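Local atomic coordinates of Pab-dependent poly(a)-specific ribonuclease subunit PAN2 (Neurospora crassa, PDB entry 4CZW), a protein that forms the catalytic subunit of the Pan2-Pan3 deadenylase, an exoribonuclease that shortens the poly(A) tails of messenger RNAs to release 5'-AMP. Residues Thr601-Ser604 / Ile605-Ala608; Lys613-Arg616 / Lys617-Phe621; Leu526-Pro529 / Lys530-Tyr533. One frame throughout, in Å; residues are numbered along the deposited sequence.

Contact 1 (Thr601-Ser604 / Ile605-Ala608); sequences THDS and IEDA
At the edge of the His602 imidazole, near the plane of the ring, lies OD2 of Asp607, 3.7 Å from CD2 of His602; the carboxylate itself stands almost upright to the ring, the two planes 81° apart. Asp603 and Glu606 meet through carbon atoms instead, CG of Glu606 packing on CB of Asp603 where the side chains cross at about a right angle, with the carboxylates apart. This is the N-cap of helix 604-623 in the DEDD-type exonuclease domain, and Asp603 is the capping residue. Its CG stands anti to the backbone N (chi1 -179°), a setting that carries OD2 over the first turn. There OD2 accepts from Glu606 N through its anti lone pair at 3.1 Å, and more weakly from Ile605 N. The other oxygen, OD1, pairs with Arg476 of strand 471-481, which ties the cap to the central sheet and probably offsets the charge of Asp603 itself. Ser604 turns its hydroxyl to Ser478 of the same strand. One turn on, Asp607 is probably a ligand of the catalytic divalent metal, as in related nucleases; its side chain touches that of Asp445, another such ligand, while Ser604 touches Glu447. The cap thus lies beside the probable metal site. Asp607 N donates almost straight to Asp603 O, at 3.0 Å and with an N-H...O angle of 169°.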
loop_
_atom_site.group_PDB
_atom_site.type_symbol
_atom_site.label_atom_id
_atom_site.label_comp_id
_atom_site.label_asym_id
_atom_site.label_seq_id
_atom_site.Cartn_x
_atom_site.Cartn_y
_atom_site.Cartn_z
ATOM N N THR A 601 -17.279 32.431 -5.787
ATOM C CA THR A 601 -16.775 31.109 -6.131
ATOM C C THR A 601 -16.562 30.293 -4.861
ATOM O O THR A 601 -16.312 30.850 -3.792
ATOM C CB THR A 601 -15.460 31.189 -6.926
ATOM O OG1 THR A 601 -14.505 31.968 -6.197
ATOM C CG2 THR A 601 -15.699 31.833 -8.284
ATOM N N HIS A 602 -16.667 28.973 -4.984
ATOM C CA HIS A 602 -16.628 28.088 -3.824
ATOM C C HIS A 602 -15.315 28.174 -3.049
ATOM O O HIS A 602 -14.230 28.103 -3.626
ATOM C CB HIS A 602 -16.879 26.642 -4.257
ATOM C CG HIS A 602 -18.259 26.400 -4.784
ATOM N ND1 HIS A 602 -18.651 26.786 -6.048
ATOM C CD2 HIS A 602 -19.341 25.818 -4.215
ATOM C CE1 HIS A 602 -19.914 26.448 -6.237
ATOM N NE2 HIS A 602 -20.357 25.860 -5.140
ATOM N N ASP A 603 -15.433 28.337 -1.736
ATOM C CA ASP A 603 -14.282 28.346 -0.842
ATOM C C ASP A 603 -14.400 27.187 0.145
ATOM O O ASP A 603 -15.429 27.027 0.802
ATOM C CB ASP A 603 -14.179 29.681 -0.104
ATOM C CG ASP A 603 -12.974 29.751 0.813
ATOM O OD1 ASP A 603 -11.893 30.172 0.349
ATOM O OD2 ASP A 603 -13.110 29.386 1.999
ATOM N N SER A 604 -13.346 26.384 0.243
ATOM C CA SER A 604 -13.385 25.156 1.031
ATOM C C SER A 604 -13.543 25.408 2.530
ATOM O O SER A 604 -14.094 24.574 3.247
ATOM C CB SER A 604 -12.127 24.325 0.773
ATOM O OG SER A 604 -10.957 25.092 0.993
ATOM N N ILE A 605 -13.060 26.553 3.002
ATOM C CA ILE A 605 -13.210 26.909 4.410
ATOM C C ILE A 605 -14.662 27.268 4.712
ATOM O O ILE A 605 -15.224 26.830 5.717
ATOM C CB ILE A 605 -12.294 28.085 4.805
ATOM C CG1 ILE A 605 -10.824 27.704 4.620
ATOM C CG2 ILE A 605 -12.552 28.507 6.244
ATOM C CD1 ILE A 605 -9.855 28.790 5.034
ATOM N N GLU A 606 -15.266 28.060 3.831
ATOM C CA GLU A 606 -16.661 28.462 3.982
ATOM C C GLU A 606 -17.598 27.259 3.930
ATOM O O GLU A 606 -18.497 27.127 4.762
ATOM C CB GLU A 606 -17.051 29.469 2.897
ATOM C CG GLU A 606 -16.340 30.809 2.994
ATOM C CD GLU A 606 -16.799 31.786 1.929
ATOM O OE1 GLU A 606 -17.648 31.402 1.096
ATOM O OE2 GLU A 606 -16.314 32.936 1.925
ATOM N N ASP A 607 -17.383 26.386 2.951
ATOM C CA ASP A 607 -18.207 25.193 2.785
ATOM C C ASP A 607 -18.064 24.243 3.971
ATOM O O ASP A 607 -18.996 23.513 4.308
ATOM C CB ASP A 607 -17.846 24.468 1.488
ATOM C CG ASP A 607 -18.300 25.221 0.251
ATOM O OD1 ASP A 607 -18.551 26.441 0.351
ATOM O OD2 ASP A 607 -18.404 24.592 -0.822
ATOM N N ALA A 608 -16.893 24.256 4.599
ATOM C CA ALA A 608 -16.662 23.448 5.791
ATOM C C ALA A 608 -17.426 24.031 6.972
ATOM O O ALA A 608 -18.038 23.301 7.752
ATOM C CB ALA A 608 -15.177 23.365 6.102
#

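Contact 2 (Lys613-Arg616 / Lys617-Phe621); sequences KLYR and KYEEF
Charge pairing joins Arg616 to Glu619 three residues on. The two side chains run side by side in the same direction, and NH1 of Arg616 donates to OE1 of Glu619 at 2.8 Å. The bond lies in the guanidinium plane but reaches the oxygen from 42° above the carboxylate plane. A bend at chi2 (-50°) turns the arginine chain so that NH1 ends beside Glu619. NE pairs with Glu487, and NH2 donates to the carbonyl of Gly482. A long ion pair links Lys617 and Glu620.

Aromatic contacts come next. CG of Glu619 covers one face of the Tyr615 ring in a CH-pi contact, 4.1 Å from the ring centroid and offset toward the rim. CE1 of Tyr615 meets the edge of the Tyr618 ring at CD2, 3.9 Å away. Tyr618 also stacks edge-to-face with Phe627.

Backbone bonds from i+4 to i, such as Glu619 N to Tyr615 O at 3.0 Å, make this regular alpha-helix, while Leu614 packs on helix 585-592.

Glu619 therefore serves two neighbours with different parts of one chain, methylene on a ring and carboxylate on a cation, and the arginine charge, shared with Glu487, is probably well compensated on this surface-lying part of helix 604-623.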
loop_
_atom_site.group_PDB
_atom_site.type_symbol
_atom_site.label_atom_id
_atom_site.label_comp_id
_atom_site.label_asym_id
_atom_site.label_seq_id
_atom_site.Cartn_x
_atom_site.Cartn_y
_atom_site.Cartn_z
ATOM N N LYS A 613 -22.290 24.335 10.556
ATOM C CA LYS A 613 -23.495 25.052 10.958
ATOM C C LYS A 613 -24.731 24.181 10.772
ATOM O O LYS A 613 -25.633 24.176 11.612
ATOM C CB LYS A 613 -23.648 26.348 10.158
ATOM C CG LYS A 613 -22.651 27.437 10.516
ATOM C CD LYS A 613 -22.882 28.678 9.667
ATOM C CE LYS A 613 -21.989 29.825 10.106
ATOM N NZ LYS A 613 -22.220 31.046 9.285
ATOM N N LEU A 614 -24.764 23.447 9.665
ATOM C CA LEU A 614 -25.882 22.562 9.359
ATOM C C LEU A 614 -26.002 21.438 10.382
ATOM O O LEU A 614 -27.107 21.038 10.747
ATOM C CB LEU A 614 -25.730 21.977 7.954
ATOM C CG LEU A 614 -25.984 22.940 6.791
ATOM C CD1 LEU A 614 -25.646 22.275 5.469
ATOM C CD2 LEU A 614 -27.427 23.416 6.798
ATOM N N TYR A 615 -24.863 20.931 10.843
ATOM C CA TYR A 615 -24.863 19.871 11.844
ATOM C C TYR A 615 -25.341 20.392 13.195
ATOM O O TYR A 615 -26.008 19.677 13.942
ATOM C CB TYR A 615 -23.473 19.252 11.989
ATOM C CG TYR A 615 -23.398 18.228 13.100
ATOM C CD1 TYR A 615 -23.962 16.968 12.947
ATOM C CD2 TYR A 615 -22.773 18.524 14.306
ATOM C CE1 TYR A 615 -23.904 16.030 13.961
ATOM C CE2 TYR A 615 -22.710 17.593 15.325
ATOM C CZ TYR A 615 -23.276 16.347 15.147
ATOM O OH TYR A 615 -23.216 15.416 16.158
ATOM N N ARG A 616 -24.991 21.636 13.507
ATOM C CA ARG A 616 -25.416 22.247 14.761
ATOM C C ARG A 616 -26.926 22.455 14.768
ATOM O O ARG A 616 -27.577 22.292 15.800
ATOM C CB ARG A 616 -24.691 23.575 14.992
ATOM C CG ARG A 616 -23.197 23.428 15.235
ATOM C CD ARG A 616 -22.916 22.380 16.303
ATOM N NE ARG A 616 -21.488 22.228 16.564
ATOM C CZ ARG A 616 -20.965 21.267 17.320
ATOM N NH1 ARG A 616 -21.755 20.364 17.887
ATOM N NH2 ARG A 616 -19.654 21.204 17.504
ATOM N N LYS A 617 -27.478 22.810 13.612
ATOM C CA LYS A 617 -28.924 22.919 13.455
ATOM C C LYS A 617 -29.579 21.558 13.643
ATOM O O LYS A 617 -30.657 21.450 14.228
ATOM C CB LYS A 617 -29.279 23.492 12.082
ATOM C CG LYS A 617 -29.073 24.990 11.961
ATOM C CD LYS A 617 -29.980 25.741 12.920
ATOM C CE LYS A 617 -29.801 27.244 12.792
ATOM N NZ LYS A 617 -30.653 27.983 13.763
ATOM N N TYR A 618 -28.917 20.522 13.140
ATOM C CA TYR A 618 -29.404 19.156 13.273
ATOM C C TYR A 618 -29.471 18.732 14.736
ATOM O O TYR A 618 -30.414 18.060 15.151
ATOM C CB TYR A 618 -28.514 18.195 12.482
ATOM C CG TYR A 618 -28.749 16.736 12.797
ATOM C CD1 TYR A 618 -29.935 16.111 12.440
ATOM C CD2 TYR A 618 -27.779 15.982 13.445
ATOM C CE1 TYR A 618 -30.152 14.776 12.721
ATOM C CE2 TYR A 618 -27.987 14.647 13.731
ATOM C CZ TYR A 618 -29.175 14.049 13.368
ATOM O OH TYR A 618 -29.386 12.719 13.652
ATOM N N GLU A 619 -28.468 19.130 15.512
ATOM C CA GLU A 619 -28.445 18.831 16.939
ATOM C C GLU A 619 -29.593 19.529 17.659
ATOM O O GLU A 619 -30.188 18.973 18.582
ATOM C CB GLU A 619 -27.108 19.244 17.557
ATOM C CG GLU A 619 -25.934 18.372 17.148
ATOM C CD GLU A 619 -24.692 18.644 17.972
ATOM O OE1 GLU A 619 -24.453 19.818 18.324
ATOM O OE2 GLU A 619 -23.956 17.681 18.278
ATOM N N GLU A 620 -29.899 20.748 17.230
ATOM C CA GLU A 620 -30.998 21.512 17.811
ATOM C C GLU A 620 -32.342 20.869 17.491
ATOM O O GLU A 620 -33.219 20.788 18.350
ATOM C CB GLU A 620 -30.975 22.958 17.308
ATOM C CG GLU A 620 -29.727 23.731 17.701
ATOM C CD GLU A 620 -29.699 25.128 17.113
ATOM O OE1 GLU A 620 -30.740 25.570 16.581
ATOM O OE2 GLU A 620 -28.638 25.784 17.181
ATOM N N PHE A 621 -32.493 20.413 16.251
ATOM C CA PHE A 621 -33.739 19.804 15.797
ATOM C C PHE A 621 -34.013 18.485 16.517
ATOM O O PHE A 621 -35.154 18.186 16.866
ATOM C CB PHE A 621 -33.704 19.577 14.282
ATOM C CG PHE A 621 -33.594 20.842 13.478
ATOM C CD1 PHE A 621 -33.959 22.063 14.022
ATOM C CD2 PHE A 621 -33.126 20.809 12.174
ATOM C CE1 PHE A 621 -33.856 23.227 13.282
ATOM C CE2 PHE A 621 -33.023 21.969 11.429
ATOM C CZ PHE A 621 -33.388 23.180 11.985
#

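Contact 3 (Leu526-Pro529 / Lys530-Tyr533); sequences LVSP and KTAY
Ser528 caps the start of helix 529-541, its side chain and its carbonyl both receiving N-H groups of the first turn. The sequence passes here from a strand of the exonuclease-domain sheet directly into the helix, within an RNase H-like fold. In the first shell, OG of Ser528, the N-cap residue, accepts a weak bond from Thr531 N at 3.4 Å. The serine oxygen lies between its own backbone N and carbonyl carbon (chi1 70°), which turns it toward the first turn of the helix. The hydroxyl of Thr531 is modelled so close to that of Ser528 that the detail of their approach is doubtful. The carbonyl of Ser528 takes Ala532 N nearly head-on at 3.3 Å, with Thr531 N as a weak second donor, and Tyr533 N bonds to Pro529 O at 3.1 Å.

Apolar contacts accompany these bonds. CG2 of Val527 rests against CB of Ala532, 3.9 Å away, while CB of Val527 comes to 4.2 Å from CB of Thr531, so that the last strand residue lies against the first helical turn.

Farther out, Val527 is held by backbone hydrogen bonds to Tyr495 and His497, and Pro529 and Ala532 both touch Ile496, so the strand before the cap is joined to strand 490-496. Within the exonuclease domain the Tyr533 OH bonds to the carbonyl of Asn559, whereas its ring meets that of Tyr87 in the USP-like domain, planes about 50° apart. Lys530 also reaches that domain, lying against the zinc ligand Cys83 while its NZ hydrogen-bonds to two carbonyl oxygens of the zinc loop, O of Cys75 and O of Ala77.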
loop_
_atom_site.group_PDB
_atom_site.type_symbol
_atom_site.label_atom_id
_atom_site.label_comp_id
_atom_site.label_asym_id
_atom_site.label_seq_id
_atom_site.Cartn_x
_atom_site.Cartn_y
_atom_site.Cartn_z
ATOM N N LEU A 526 1.446 26.782 0.264
ATOM C CA LEU A 526 1.640 25.754 -0.752
ATOM C C LEU A 526 2.590 24.666 -0.263
ATOM O O LEU A 526 3.744 24.939 0.068
ATOM C CB LEU A 526 2.170 26.377 -2.045
ATOM C CG LEU A 526 2.126 25.495 -3.292
ATOM C CD1 LEU A 526 0.692 25.153 -3.651
ATOM C CD2 LEU A 526 2.818 26.182 -4.453
ATOM N N VAL A 527 2.097 23.433 -0.218
ATOM C CA VAL A 527 2.887 22.311 0.278
ATOM C C VAL A 527 2.867 21.132 -0.690
ATOM O O VAL A 527 2.107 21.122 -1.659
ATOM C CB VAL A 527 2.381 21.830 1.653
ATOM C CG1 VAL A 527 2.528 22.931 2.693
ATOM C CG2 VAL A 527 0.935 21.370 1.554
ATOM N N SER A 528 3.710 20.142 -0.419
ATOM C CA SER A 528 3.754 18.926 -1.222
ATOM C C SER A 528 2.540 18.053 -0.907
ATOM O O SER A 528 1.990 18.136 0.191
ATOM C CB SER A 528 5.055 18.160 -0.963
ATOM O OG SER A 528 5.064 17.590 0.334
ATOM N N PRO A 529 2.110 17.226 -1.877
ATOM C CA PRO A 529 0.939 16.353 -1.713
ATOM C C PRO A 529 0.992 15.475 -0.464
ATOM O O PRO A 529 -0.001 15.371 0.257
ATOM C CB PRO A 529 0.974 15.489 -2.976
ATOM C CG PRO A 529 1.634 16.350 -3.989
ATOM C CD PRO A 529 2.669 17.140 -3.239
ATOM N N LYS A 530 2.141 14.856 -0.215
ATOM C CA LYS A 530 2.291 13.947 0.915
ATOM C C LYS A 530 2.307 14.701 2.242
ATOM O O LYS A 530 1.900 14.167 3.273
ATOM C CB LYS A 530 3.568 13.116 0.756
ATOM C CG LYS A 530 3.789 12.067 1.834
ATOM C CD LYS A 530 4.933 12.461 2.753
ATOM C CE LYS A 530 5.285 11.336 3.708
ATOM N NZ LYS A 530 6.494 11.652 4.518
ATOM N N THR A 531 2.770 15.947 2.209
ATOM C CA THR A 531 2.814 16.777 3.408
ATOM C C THR A 531 1.407 17.062 3.924
ATOM O O THR A 531 1.136 16.939 5.119
ATOM C CB THR A 531 3.538 18.113 3.148
ATOM O OG1 THR A 531 4.873 17.854 2.698
ATOM C CG2 THR A 531 3.590 18.949 4.417
ATOM N N ALA A 532 0.514 17.436 3.014
ATOM C CA ALA A 532 -0.869 17.718 3.375
ATOM C C ALA A 532 -1.608 16.436 3.741
ATOM O O ALA A 532 -2.425 16.423 4.662
ATOM C CB ALA A 532 -1.577 18.431 2.239
ATOM N N TYR A 533 -1.315 15.363 3.014
ATOM C CA TYR A 533 -1.931 14.067 3.276
ATOM C C TYR A 533 -1.546 13.556 4.658
ATOM O O TYR A 533 -2.358 12.944 5.353
ATOM C CB TYR A 533 -1.522 13.049 2.206
ATOM C CG TYR A 533 -2.208 11.706 2.335
ATOM C CD1 TYR A 533 -1.692 10.714 3.162
ATOM C CD2 TYR A 533 -3.369 11.427 1.626
ATOM C CE1 TYR A 533 -2.318 9.487 3.284
ATOM C CE2 TYR A 533 -4.000 10.204 1.740
ATOM C CZ TYR A 533 -3.470 9.238 2.569
ATOM O OH TYR A 533 -4.096 8.018 2.685
#

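Overall arrangement
All three contacts belong to the exonuclease part of the chain and show local pairings at two helix starts and along one helix. Contact 3 comes first in sequence, contact 1 next and contact 2 last. Contacts 1 and 2 share helix 604-623, one at its start and the other farther along, with centres about 19 Å apart. Contact 3 opens helix 529-541; its centre is about 19 Å from that of contact 1 and about 32 Å from that of contact 2. The seven-stranded mixed sheet links contacts 1 and 3, since strand 490-496 touches both. Contact 3 faces the zinc-bearing USP-like domain, contact 1 the predicted catalytic metal site, and contact 2 lies at the surface.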